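Local coordinates for protein DNA alpha-glucosyltransferase (Enterobacteria phage T4, PDB 1XV5) that belongs to the GT-B class of glycosyltransferases, in which two Rossmann-like domains face each other across a cleft, and holds uridine-5'-diphosphate in this structure, at residues 207-212 with 305-310; 200-205 with 213-218; 145-148 with 154-157. All coordinates share one frame; numbering follows the deposited sequence.

Interaction 1: residues 207-212 with 305-310; sequences TTWKGF and SLEYTH. With UDP (uridine-5'-diphosphate), chain C.
Lys210 and Glu307 meet in a buried salt bridge beside the diphosphate of UDP, with Lys210 NZ 2.7 Å from Glu307 OE2. The amine approaches the syn side of that oxygen but stands 35° out of the carboxylate plane. It is simultaneously bonded to the ligand: Lys210 NZ reaches UDP O1B, on the beta phosphate, at 2.9 Å, and makes a weak bond of 3.1 Å from Lys210 NZ to the bridging UDP O3A. A bend at chi2 (-72°), followed by an extended run, brings the amine between these acceptors. Trp209 lies against the same carboxylate, presenting the edge of its six-membered ring; Glu307 OE2 is 3.2 Å from Trp209 CZ3, close to the ring plane, so a C-H edge meets a negative oxygen.

Glu307 is also the N-cap of helix 308-316, and the first amides beyond it bind the alpha phosphate. Tyr308 N donates to UDP O1A at 3.0 Å, and Thr309 N donates to UDP O2A, also at 3.0 Å, giving each non-bridging oxygen its own backbone N-H.

Farther out, Ser295 and Gln293 are hydrogen-bonded to Glu307 OE1, which helps fix the carboxylate. The backbone Glu307 N donates to His310 ND1 at 2.8 Å, in the imidazole plane and nearly straight at 173°, so a first-turn side chain ties down the helix start. That imidazole carries Leu306 CD2 over one face.

This is a worked example of anion binding at a helix start. The amides of the first turn, probably aided by the helix dipole, take one phosphate, while a lysine oriented by a buried carboxylate takes the other. The positive charge of Lys210 is probably shared between protein and ligand, balancing part of the negative charge on each.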
loop_
_atom_site.group_PDB
_atom_site.type_symbol
_atom_site.label_atom_id
_atom_site.label_comp_id
_atom_site.label_asym_id
_atom_site.label_seq_id
_atom_site.Cartn_x
_atom_site.Cartn_y
_atom_site.Cartn_z
ATOM N N THR A 207 5.008 11.133 4.007
ATOM C CA THR A 207 4.964 10.632 5.374
ATOM C C THR A 207 6.395 10.184 5.610
ATOM O O THR A 207 6.943 9.412 4.832
ATOM C CB THR A 207 3.978 9.468 5.512
ATOM O OG1 THR A 207 2.647 9.965 5.326
ATOM C CG2 THR A 207 4.080 8.843 6.894
ATOM N N THR A 208 7.007 10.685 6.675
ATOM C CA THR A 208 8.406 10.382 6.926
ATOM C C THR A 208 8.832 8.918 6.967
ATOM O O THR A 208 9.966 8.615 6.594
ATOM C CB THR A 208 8.904 11.113 8.193
ATOM O OG1 THR A 208 8.107 10.733 9.316
ATOM C CG2 THR A 208 8.802 12.625 7.992
ATOM N N TRP A 209 7.963 8.003 7.393
ATOM C CA TRP A 209 8.398 6.606 7.405
ATOM C C TRP A 209 8.499 6.005 6.007
ATOM O O TRP A 209 8.937 4.865 5.847
ATOM C CB TRP A 209 7.521 5.716 8.309
ATOM C CG TRP A 209 6.053 5.624 8.019
ATOM C CD1 TRP A 209 5.053 6.306 8.655
ATOM C CD2 TRP A 209 5.404 4.715 7.117
ATOM N NE1 TRP A 209 3.826 5.871 8.214
ATOM C CE2 TRP A 209 4.012 4.895 7.271
ATOM C CE3 TRP A 209 5.866 3.760 6.199
ATOM C CZ2 TRP A 209 3.072 4.154 6.539
ATOM C CZ3 TRP A 209 4.928 3.021 5.471
ATOM C CH2 TRP A 209 3.549 3.225 5.649
ATOM N N LYS A 210 8.112 6.778 4.995
ATOM C CA LYS A 210 8.201 6.316 3.612
ATOM C C LYS A 210 9.627 6.533 3.124
ATOM O O LYS A 210 9.989 6.115 2.026
ATOM C CB LYS A 210 7.224 7.087 2.718
ATOM C CG LYS A 210 5.756 6.804 3.007
ATOM C CD LYS A 210 5.328 5.409 2.555
ATOM C CE LYS A 210 3.834 5.208 2.781
ATOM N NZ LYS A 210 3.325 3.876 2.330
ATOM N N GLY A 211 10.420 7.217 3.946
ATOM C CA GLY A 211 11.818 7.462 3.624
ATOM C C GLY A 211 12.197 8.482 2.565
ATOM O O GLY A 211 13.233 8.329 1.921
ATOM N N PHE A 212 11.403 9.532 2.372
ATOM C CA PHE A 212 11.774 10.506 1.356
ATOM C C PHE A 212 13.007 11.326 1.743
ATOM O O PHE A 212 13.782 11.720 0.875
ATOM C CB PHE A 212 10.593 11.429 0.985
ATOM C CG PHE A 212 10.011 12.210 2.135
ATOM C CD1 PHE A 212 8.903 11.732 2.829
ATOM C CD2 PHE A 212 10.542 13.445 2.491
ATOM C CE1 PHE A 212 8.327 12.477 3.863
ATOM C CE2 PHE A 212 9.978 14.199 3.522
ATOM C CZ PHE A 212 8.867 13.712 4.208
ATOM N N SER A 305 4.197 -8.439 5.111
ATOM C CA SER A 305 3.715 -7.459 4.149
ATOM C C SER A 305 4.651 -6.414 3.555
ATOM O O SER A 305 5.182 -5.560 4.270
ATOM C CB SER A 305 2.510 -6.717 4.738
ATOM O OG SER A 305 1.501 -7.617 5.153
ATOM N N LEU A 306 4.855 -6.494 2.243
ATOM C CA LEU A 306 5.612 -5.466 1.547
ATOM C C LEU A 306 4.448 -4.559 1.168
ATOM O O LEU A 306 3.282 -4.948 1.325
ATOM C CB LEU A 306 6.288 -5.993 0.278
ATOM C CG LEU A 306 7.672 -6.619 0.458
ATOM C CD1 LEU A 306 8.146 -7.184 -0.876
ATOM C CD2 LEU A 306 8.656 -5.565 0.984
ATOM N N GLU A 307 4.744 -3.360 0.693
ATOM C CA GLU A 307 3.699 -2.425 0.297
ATOM C C GLU A 307 3.519 -2.468 -1.212
ATOM O O GLU A 307 4.347 -3.034 -1.928
ATOM C CB GLU A 307 4.077 -1.015 0.742
ATOM C CG GLU A 307 4.203 -0.896 2.241
ATOM C CD GLU A 307 4.632 0.483 2.680
ATOM O OE1 GLU A 307 5.846 0.776 2.640
ATOM O OE2 GLU A 307 3.743 1.273 3.049
ATOM N N TYR A 308 2.434 -1.880 -1.700
ATOM C CA TYR A 308 2.195 -1.886 -3.133
ATOM C C TYR A 308 3.311 -1.227 -3.928
ATOM O O TYR A 308 3.685 -1.726 -4.985
ATOM C CB TYR A 308 0.844 -1.247 -3.453
ATOM C CG TYR A 308 -0.291 -2.204 -3.181
ATOM C CD1 TYR A 308 -1.188 -1.984 -2.139
ATOM C CD2 TYR A 308 -0.417 -3.381 -3.923
ATOM C CE1 TYR A 308 -2.182 -2.920 -1.839
ATOM C CE2 TYR A 308 -1.401 -4.318 -3.629
ATOM C CZ TYR A 308 -2.276 -4.084 -2.589
ATOM O OH TYR A 308 -3.232 -5.031 -2.291
ATOM N N THR A 309 3.859 -0.121 -3.431
ATOM C CA THR A 309 4.942 0.521 -4.162
ATOM C C THR A 309 6.148 -0.411 -4.259
ATOM O O THR A 309 6.908 -0.334 -5.217
ATOM C CB THR A 309 5.361 1.870 -3.531
ATOM O OG1 THR A 309 5.531 1.717 -2.119
ATOM C CG2 THR A 309 4.297 2.934 -3.808
ATOM N N HIS A 310 6.330 -1.287 -3.270
ATOM C CA HIS A 310 7.434 -2.255 -3.314
ATOM C C HIS A 310 7.191 -3.182 -4.509
ATOM O O HIS A 310 8.050 -3.375 -5.370
ATOM C CB HIS A 310 7.453 -3.148 -2.067
ATOM C CG HIS A 310 8.049 -2.515 -0.850
ATOM N ND1 HIS A 310 7.365 -2.424 0.343
ATOM C CD2 HIS A 310 9.292 -2.032 -0.610
ATOM C CE1 HIS A 310 8.163 -1.921 1.268
ATOM N NE2 HIS A 310 9.338 -1.675 0.715
HETATM N N1 UDP C . -0.323 5.676 -5.549
HETATM C C2 UDP C . -0.793 6.288 -6.694
HETATM N N3 UDP C . -0.611 7.647 -6.738
HETATM C C4 UDP C . -0.008 8.435 -5.776
HETATM C C5 UDP C . 0.462 7.723 -4.627
HETATM C C6 UDP C . 0.290 6.399 -4.554
HETATM O O2 UDP C . -1.324 5.671 -7.603
HETATM O O4 UDP C . 0.086 9.649 -5.958
HETATM C "C1'" UDP C . -0.510 4.226 -5.431
HETATM C "C2'" UDP C . 0.779 3.424 -5.285
HETATM O "O2'" UDP C . 1.395 3.219 -6.538
HETATM C "C3'" UDP C . 0.233 2.158 -4.639
HETATM C "C4'" UDP C . -0.783 2.728 -3.651
HETATM O "O4'" UDP C . -1.233 3.976 -4.245
HETATM O "O3'" UDP C . -0.436 1.374 -5.627
HETATM C "C5'" UDP C . -0.241 3.001 -2.261
HETATM O "O5'" UDP C . -0.154 1.783 -1.531
HETATM P PA UDP C . 1.112 1.395 -0.642
HETATM O O1A UDP C . 0.799 0.072 -0.064
HETATM O O2A UDP C . 2.341 1.556 -1.464
HETATM O O3A UDP C . 1.180 2.520 0.545
HETATM P PB UDP C . 0.007 3.351 1.332
HETATM O O1B UDP C . 0.476 3.527 2.731
HETATM O O2B UDP C . -0.322 4.547 0.525
HETATM O O3B UDP C . -1.242 2.370 1.335
#

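Interaction 2: residues 200-205 with 213-218; sequences NRWIGR and YQMFDF. With UDP (uridine-5'-diphosphate), chain C.
A buried Met-aromatic contact, Met215 against Trp202, packs helix 212-223 onto strand 199-203 within a beta-alpha-beta unit of a Rossmann-like domain; strand 229-233 completes the unit. It illustrates how such a crossover helix is seated on its sheet by apolar side chains. The closest approach is between Met215 CG and the root of the tryptophan: Met215 CG lies 3.7 Å from Trp202 CB and 3.9 Å from Trp202 CD1. The sulfur sits obliquely to the indole, Met215 SD being 4.9 Å from the centroid of the five-membered ring and 64° off its normal. With CG opposite the backbone nitrogen (chi1 -168°), the methionine leaves the helix toward the strand; it then bends at chi2, which carries the thioether alongside the tryptophan in the reverse direction and brings Met215 CE to 4.1 Å from Asn200 CB. Tyr292 of strand 288-293 and Met232 of strand 229-233 also touch the methionine.

Beyond the strand the chain enters the UDP pocket through Gly204 and Arg205. The guanidinium of Arg205 meets the beta phosphate edge-on and grips two of its oxygens, Arg205 NE to UDP O2B at 3.0 Å and Arg205 NH1 to UDP O1B at 2.8 Å.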
loop_
_atom_site.group_PDB
_atom_site.type_symbol
_atom_site.label_atom_id
_atom_site.label_comp_id
_atom_site.label_asym_id
_atom_site.label_seq_id
_atom_site.Cartn_x
_atom_site.Cartn_y
_atom_site.Cartn_z
ATOM N N ASN A 200 16.671 7.816 -11.353
ATOM C CA ASN A 200 16.418 7.170 -10.075
ATOM C C ASN A 200 15.071 7.711 -9.626
ATOM O O ASN A 200 14.946 8.890 -9.306
ATOM C CB ASN A 200 17.530 7.529 -9.089
ATOM C CG ASN A 200 18.900 7.114 -9.595
ATOM O OD1 ASN A 200 19.561 7.851 -10.334
ATOM N ND2 ASN A 200 19.322 5.919 -9.220
ATOM N N ARG A 201 14.068 6.840 -9.608
ATOM C CA ARG A 201 12.709 7.252 -9.277
ATOM C C ARG A 201 12.156 6.652 -7.990
ATOM O O ARG A 201 12.017 5.437 -7.855
ATOM C CB ARG A 201 11.801 6.906 -10.466
ATOM C CG ARG A 201 10.393 7.508 -10.448
ATOM C CD ARG A 201 9.623 7.078 -11.703
ATOM N NE ARG A 201 10.323 7.446 -12.937
ATOM C CZ ARG A 201 10.227 8.628 -13.544
ATOM N NH1 ARG A 201 9.446 9.581 -13.047
ATOM N NH2 ARG A 201 10.942 8.873 -14.635
ATOM N N TRP A 202 11.844 7.534 -7.047
ATOM C CA TRP A 202 11.281 7.167 -5.751
ATOM C C TRP A 202 9.769 7.381 -5.850
ATOM O O TRP A 202 9.327 8.351 -6.467
ATOM C CB TRP A 202 11.855 8.101 -4.681
ATOM C CG TRP A 202 11.376 7.865 -3.276
ATOM C CD1 TRP A 202 12.014 7.144 -2.301
ATOM C CD2 TRP A 202 10.183 8.388 -2.673
ATOM N NE1 TRP A 202 11.292 7.190 -1.128
ATOM C CE2 TRP A 202 10.165 7.948 -1.330
ATOM C CE3 TRP A 202 9.127 9.189 -3.138
ATOM C CZ2 TRP A 202 9.131 8.280 -0.445
ATOM C CZ3 TRP A 202 8.098 9.520 -2.255
ATOM C CH2 TRP A 202 8.109 9.066 -0.926
ATOM N N ILE A 203 8.982 6.481 -5.265
ATOM C CA ILE A 203 7.524 6.624 -5.268
ATOM C C ILE A 203 6.961 6.419 -3.863
ATOM O O ILE A 203 7.457 5.590 -3.096
ATOM C CB ILE A 203 6.824 5.621 -6.230
ATOM C CG1 ILE A 203 7.307 4.193 -5.959
ATOM C CG2 ILE A 203 7.072 6.030 -7.678
ATOM C CD1 ILE A 203 6.486 3.120 -6.692
ATOM N N GLY A 204 5.927 7.187 -3.531
ATOM C CA GLY A 204 5.302 7.086 -2.225
ATOM C C GLY A 204 4.425 8.296 -1.956
ATOM O O GLY A 204 3.727 8.771 -2.850
ATOM N N ARG A 205 4.450 8.785 -0.717
ATOM C CA ARG A 205 3.678 9.966 -0.334
ATOM C C ARG A 205 4.408 10.682 0.790
ATOM O O ARG A 205 5.389 10.164 1.321
ATOM C CB ARG A 205 2.248 9.596 0.076
ATOM C CG ARG A 205 2.118 8.483 1.088
ATOM C CD ARG A 205 0.661 8.040 1.171
ATOM N NE ARG A 205 0.472 6.925 2.091
ATOM C CZ ARG A 205 0.468 7.037 3.416
ATOM N NH1 ARG A 205 0.294 5.963 4.169
ATOM N NH2 ARG A 205 0.625 8.224 3.987
ATOM N N TYR A 213 13.217 11.570 3.034
ATOM C CA TYR A 213 14.397 12.334 3.438
ATOM C C TYR A 213 15.663 11.578 3.065
ATOM O O TYR A 213 16.673 12.180 2.698
ATOM C CB TYR A 213 14.400 12.600 4.944
ATOM C CG TYR A 213 13.537 13.763 5.358
ATOM C CD1 TYR A 213 12.458 13.584 6.221
ATOM C CD2 TYR A 213 13.790 15.046 4.873
ATOM C CE1 TYR A 213 11.646 14.657 6.594
ATOM C CE2 TYR A 213 12.984 16.126 5.235
ATOM C CZ TYR A 213 11.915 15.924 6.096
ATOM O OH TYR A 213 11.110 16.989 6.455
ATOM N N GLN A 214 15.605 10.255 3.165
ATOM C CA GLN A 214 16.752 9.427 2.830
ATOM C C GLN A 214 17.046 9.473 1.334
ATOM O O GLN A 214 18.201 9.336 0.913
ATOM C CB GLN A 214 16.518 7.989 3.310
ATOM C CG GLN A 214 16.663 7.826 4.833
ATOM C CD GLN A 214 15.589 8.556 5.641
ATOM O OE1 GLN A 214 15.857 9.061 6.734
ATOM N NE2 GLN A 214 14.371 8.597 5.117
ATOM N N MET A 215 16.009 9.684 0.528
ATOM C CA MET A 215 16.194 9.780 -0.916
ATOM C C MET A 215 16.892 11.110 -1.236
ATOM O O MET A 215 17.817 11.158 -2.053
ATOM C CB MET A 215 14.844 9.710 -1.636
ATOM C CG MET A 215 14.957 9.519 -3.146
ATOM S SD MET A 215 15.677 7.916 -3.595
ATOM C CE MET A 215 16.211 8.244 -5.276
ATOM N N PHE A 216 16.447 12.187 -0.592
ATOM C CA PHE A 216 17.061 13.498 -0.800
ATOM C C PHE A 216 18.537 13.412 -0.428
ATOM O O PHE A 216 19.402 13.954 -1.118
ATOM C CB PHE A 216 16.402 14.564 0.085
ATOM C CG PHE A 216 15.072 15.053 -0.418
ATOM C CD1 PHE A 216 14.955 15.631 -1.680
ATOM C CD2 PHE A 216 13.941 14.975 0.390
ATOM C CE1 PHE A 216 13.729 16.126 -2.127
ATOM C CE2 PHE A 216 12.714 15.469 -0.050
ATOM C CZ PHE A 216 12.609 16.045 -1.308
ATOM N N ASP A 217 18.809 12.721 0.675
ATOM C CA ASP A 217 20.168 12.559 1.182
ATOM C C ASP A 217 21.019 11.774 0.186
ATOM O O ASP A 217 22.148 12.160 -0.121
ATOM C CB ASP A 217 20.132 11.824 2.526
ATOM C CG ASP A 217 21.442 11.930 3.293
ATOM O OD1 ASP A 217 21.804 10.959 3.990
ATOM O OD2 ASP A 217 22.101 12.986 3.218
ATOM N N PHE A 218 20.468 10.677 -0.324
ATOM C CA PHE A 218 21.192 9.845 -1.278
ATOM C C PHE A 218 21.468 10.611 -2.569
ATOM O O PHE A 218 22.519 10.444 -3.182
ATOM C CB PHE A 218 20.398 8.569 -1.584
ATOM C CG PHE A 218 21.188 7.520 -2.326
ATOM C CD1 PHE A 218 22.394 7.044 -1.814
ATOM C CD2 PHE A 218 20.712 6.986 -3.518
ATOM C CE1 PHE A 218 23.111 6.045 -2.481
ATOM C CE2 PHE A 218 21.417 5.990 -4.192
ATOM C CZ PHE A 218 22.618 5.517 -3.674
HETATM N N1 UDP C . -0.323 5.676 -5.549
HETATM C C2 UDP C . -0.793 6.288 -6.694
HETATM N N3 UDP C . -0.611 7.647 -6.738
HETATM C C4 UDP C . -0.008 8.435 -5.776
HETATM C C5 UDP C . 0.462 7.723 -4.627
HETATM C C6 UDP C . 0.290 6.399 -4.554
HETATM O O2 UDP C . -1.324 5.671 -7.603
HETATM O O4 UDP C . 0.086 9.649 -5.958
HETATM C "C1'" UDP C . -0.510 4.226 -5.431
HETATM C "C2'" UDP C . 0.779 3.424 -5.285
HETATM O "O2'" UDP C . 1.395 3.219 -6.538
HETATM C "C3'" UDP C . 0.233 2.158 -4.639
HETATM C "C4'" UDP C . -0.783 2.728 -3.651
HETATM O "O4'" UDP C . -1.233 3.976 -4.245
HETATM O "O3'" UDP C . -0.436 1.374 -5.627
HETATM C "C5'" UDP C . -0.241 3.001 -2.261
HETATM O "O5'" UDP C . -0.154 1.783 -1.531
HETATM P PA UDP C . 1.112 1.395 -0.642
HETATM O O1A UDP C . 0.799 0.072 -0.064
HETATM O O2A UDP C . 2.341 1.556 -1.464
HETATM O O3A UDP C . 1.180 2.520 0.545
HETATM P PB UDP C . 0.007 3.351 1.332
HETATM O O1B UDP C . 0.476 3.527 2.731
HETATM O O2B UDP C . -0.322 4.547 0.525
HETATM O O3B UDP C . -1.242 2.370 1.335
#

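Interaction 3: residues 145-148 with 154-157; sequences GDFN and EWYP
Phe147 and Trp155, near opposite ends of helix 146-155, bring their rings together along one flank of it. Their backbones are two turns apart, with Phe147 CA 10.5 Å from Trp155 CA; the long indole covers most of that separation and the phenyl ring meets its end. The pair exemplifies how aromatic groups can span a helix along its length where the backbone atoms are too distant to touch.

Residues 154-157 begin at the last turn of the helix, where Trp155 makes the contact. Its CG stands beside the backbone nitrogen (chi1 -61°), and the indole extends back along the helix toward Phe147. The outer edge of the six-membered ring does the touching: Trp155 CZ3 is 3.7 Å from Phe147 CE1, and Trp155 CH2 is 4.0 Å from the same Phe147 CE1. That phenylalanine carbon lies at the indole edge, in its plane. Relative to the phenyl ring the approach is oblique, with the planes at 68° and the centroids of the Phe147 ring and the six-membered ring of Trp155 6.0 Å apart. The interaction is therefore local van der Waals packing of a ring edge against a ring carbon. Tyr156 is the first residue to leave helical geometry, and Pro157 carries the chain onward.

This helix end is fastened to helix 128-134 by Arg133, which is hydrogen-bonded to Trp155 O and forms a cation-pi contact with the Tyr156 ring. Val132 of the same helix touches both Phe147 and Trp155. Within the beta-alpha-beta unit formed by strand 137-140, helix 146-155 and strand 172-174, Trp155 packs chiefly on helix 128-134, while Phe147 reaches inward to Leu122 of helix 119-122 and to Ile138 and Ser140 of strand 137-140.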
loop_
_atom_site.group_PDB
_atom_site.type_symbol
_atom_site.label_atom_id
_atom_site.label_comp_id
_atom_site.label_asym_id
_atom_site.label_seq_id
_atom_site.Cartn_x
_atom_site.Cartn_y
_atom_site.Cartn_z
ATOM N N GLY A 145 1.593 -5.547 15.767
ATOM C CA GLY A 145 1.252 -4.173 15.449
ATOM C C GLY A 145 0.391 -3.513 16.513
ATOM O O GLY A 145 -0.075 -4.168 17.445
ATOM N N ASP A 146 0.175 -2.210 16.369
ATOM C CA ASP A 146 -0.634 -1.461 17.320
ATOM C C ASP A 146 -2.082 -1.938 17.337
ATOM O O ASP A 146 -2.717 -1.965 18.391
ATOM C CB ASP A 146 -0.569 0.035 16.994
ATOM C CG ASP A 146 0.788 0.643 17.315
ATOM O OD1 ASP A 146 1.057 1.778 16.872
ATOM O OD2 ASP A 146 1.584 -0.012 18.021
ATOM N N PHE A 147 -2.610 -2.318 16.178
ATOM C CA PHE A 147 -3.988 -2.796 16.110
ATOM C C PHE A 147 -4.176 -4.009 17.014
ATOM O O PHE A 147 -5.125 -4.069 17.797
ATOM C CB PHE A 147 -4.357 -3.173 14.672
ATOM C CG PHE A 147 -5.738 -3.764 14.535
ATOM C CD1 PHE A 147 -6.869 -2.959 14.631
ATOM C CD2 PHE A 147 -5.903 -5.127 14.329
ATOM C CE1 PHE A 147 -8.149 -3.505 14.526
ATOM C CE2 PHE A 147 -7.179 -5.686 14.224
ATOM C CZ PHE A 147 -8.303 -4.874 14.323
ATOM N N ASN A 148 -3.263 -4.972 16.902
ATOM C CA ASN A 148 -3.318 -6.199 17.697
ATOM C C ASN A 148 -2.978 -6.007 19.173
ATOM O O ASN A 148 -3.699 -6.478 20.055
ATOM C CB ASN A 148 -2.354 -7.253 17.126
ATOM C CG ASN A 148 -2.887 -7.932 15.878
ATOM O OD1 ASN A 148 -3.265 -7.276 14.910
ATOM N ND2 ASN A 148 -2.904 -9.266 15.893
ATOM N N GLU A 154 -7.565 -3.165 24.140
ATOM C CA GLU A 154 -8.313 -2.063 24.729
ATOM C C GLU A 154 -9.809 -2.334 24.618
ATOM O O GLU A 154 -10.581 -1.977 25.509
ATOM C CB GLU A 154 -7.969 -0.753 24.021
ATOM C CG GLU A 154 -8.653 0.467 24.608
ATOM C CD GLU A 154 -8.209 1.756 23.946
ATOM O OE1 GLU A 154 -6.988 2.020 23.922
ATOM O OE2 GLU A 154 -9.078 2.505 23.451
ATOM N N TRP A 155 -10.214 -2.969 23.524
ATOM C CA TRP A 155 -11.622 -3.285 23.314
ATOM C C TRP A 155 -11.991 -4.578 24.034
ATOM O O TRP A 155 -13.147 -4.791 24.396
ATOM C CB TRP A 155 -11.928 -3.427 21.819
ATOM C CG TRP A 155 -11.663 -2.185 21.014
ATOM C CD1 TRP A 155 -11.968 -0.898 21.362
ATOM C CD2 TRP A 155 -11.082 -2.120 19.707
ATOM N NE1 TRP A 155 -11.614 -0.037 20.349
ATOM C CE2 TRP A 155 -11.067 -0.760 19.321
ATOM C CE3 TRP A 155 -10.573 -3.079 18.820
ATOM C CZ2 TRP A 155 -10.563 -0.335 18.087
ATOM C CZ3 TRP A 155 -10.072 -2.655 17.592
ATOM C CH2 TRP A 155 -10.071 -1.294 17.240
ATOM N N TYR A 156 -10.995 -5.435 24.234
ATOM C CA TYR A 156 -11.179 -6.714 24.910
ATOM C C TYR A 156 -10.151 -6.805 26.034
ATOM O O TYR A 156 -9.186 -7.566 25.952
ATOM C CB TYR A 156 -10.979 -7.858 23.914
ATOM C CG TYR A 156 -11.954 -7.824 22.760
ATOM C CD1 TYR A 156 -13.226 -8.384 22.878
ATOM C CD2 TYR A 156 -11.618 -7.199 21.559
ATOM C CE1 TYR A 156 -14.140 -8.323 21.828
ATOM C CE2 TYR A 156 -12.524 -7.130 20.504
ATOM C CZ TYR A 156 -13.783 -7.694 20.644
ATOM O OH TYR A 156 -14.676 -7.634 19.600
ATOM N N PRO A 157 -10.352 -6.022 27.105
ATOM C CA PRO A 157 -9.458 -5.981 28.265
ATOM C C PRO A 157 -9.210 -7.327 28.936
ATOM O O PRO A 157 -10.130 -8.122 29.125
ATOM C CB PRO A 157 -10.149 -4.987 29.194
ATOM C CG PRO A 157 -11.594 -5.190 28.877
ATOM C CD PRO A 157 -11.578 -5.248 27.370
#

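Overall arrangement
Interactions 1 and 2 adjoin, their centres 10 Å apart, and share the strand 199-203 to helix 212-223 connection: Phe212 CB of the first rests 3.8 Å from Trp202 CZ2 of the second. Both are buried and both touch UDP, yet they differ in chemistry. Interaction 1 is charged and directional, as befits the cleft, whereas interaction 2 is apolar across its strand-helix interface, with Arg205 turning to the ligand beyond the strand end. Interaction 3 belongs to the other seven-stranded sheet, its centre about 24 Å from that of interaction 1; partly buried and wholly aromatic, it packs within one peripheral helix, away from the ligand.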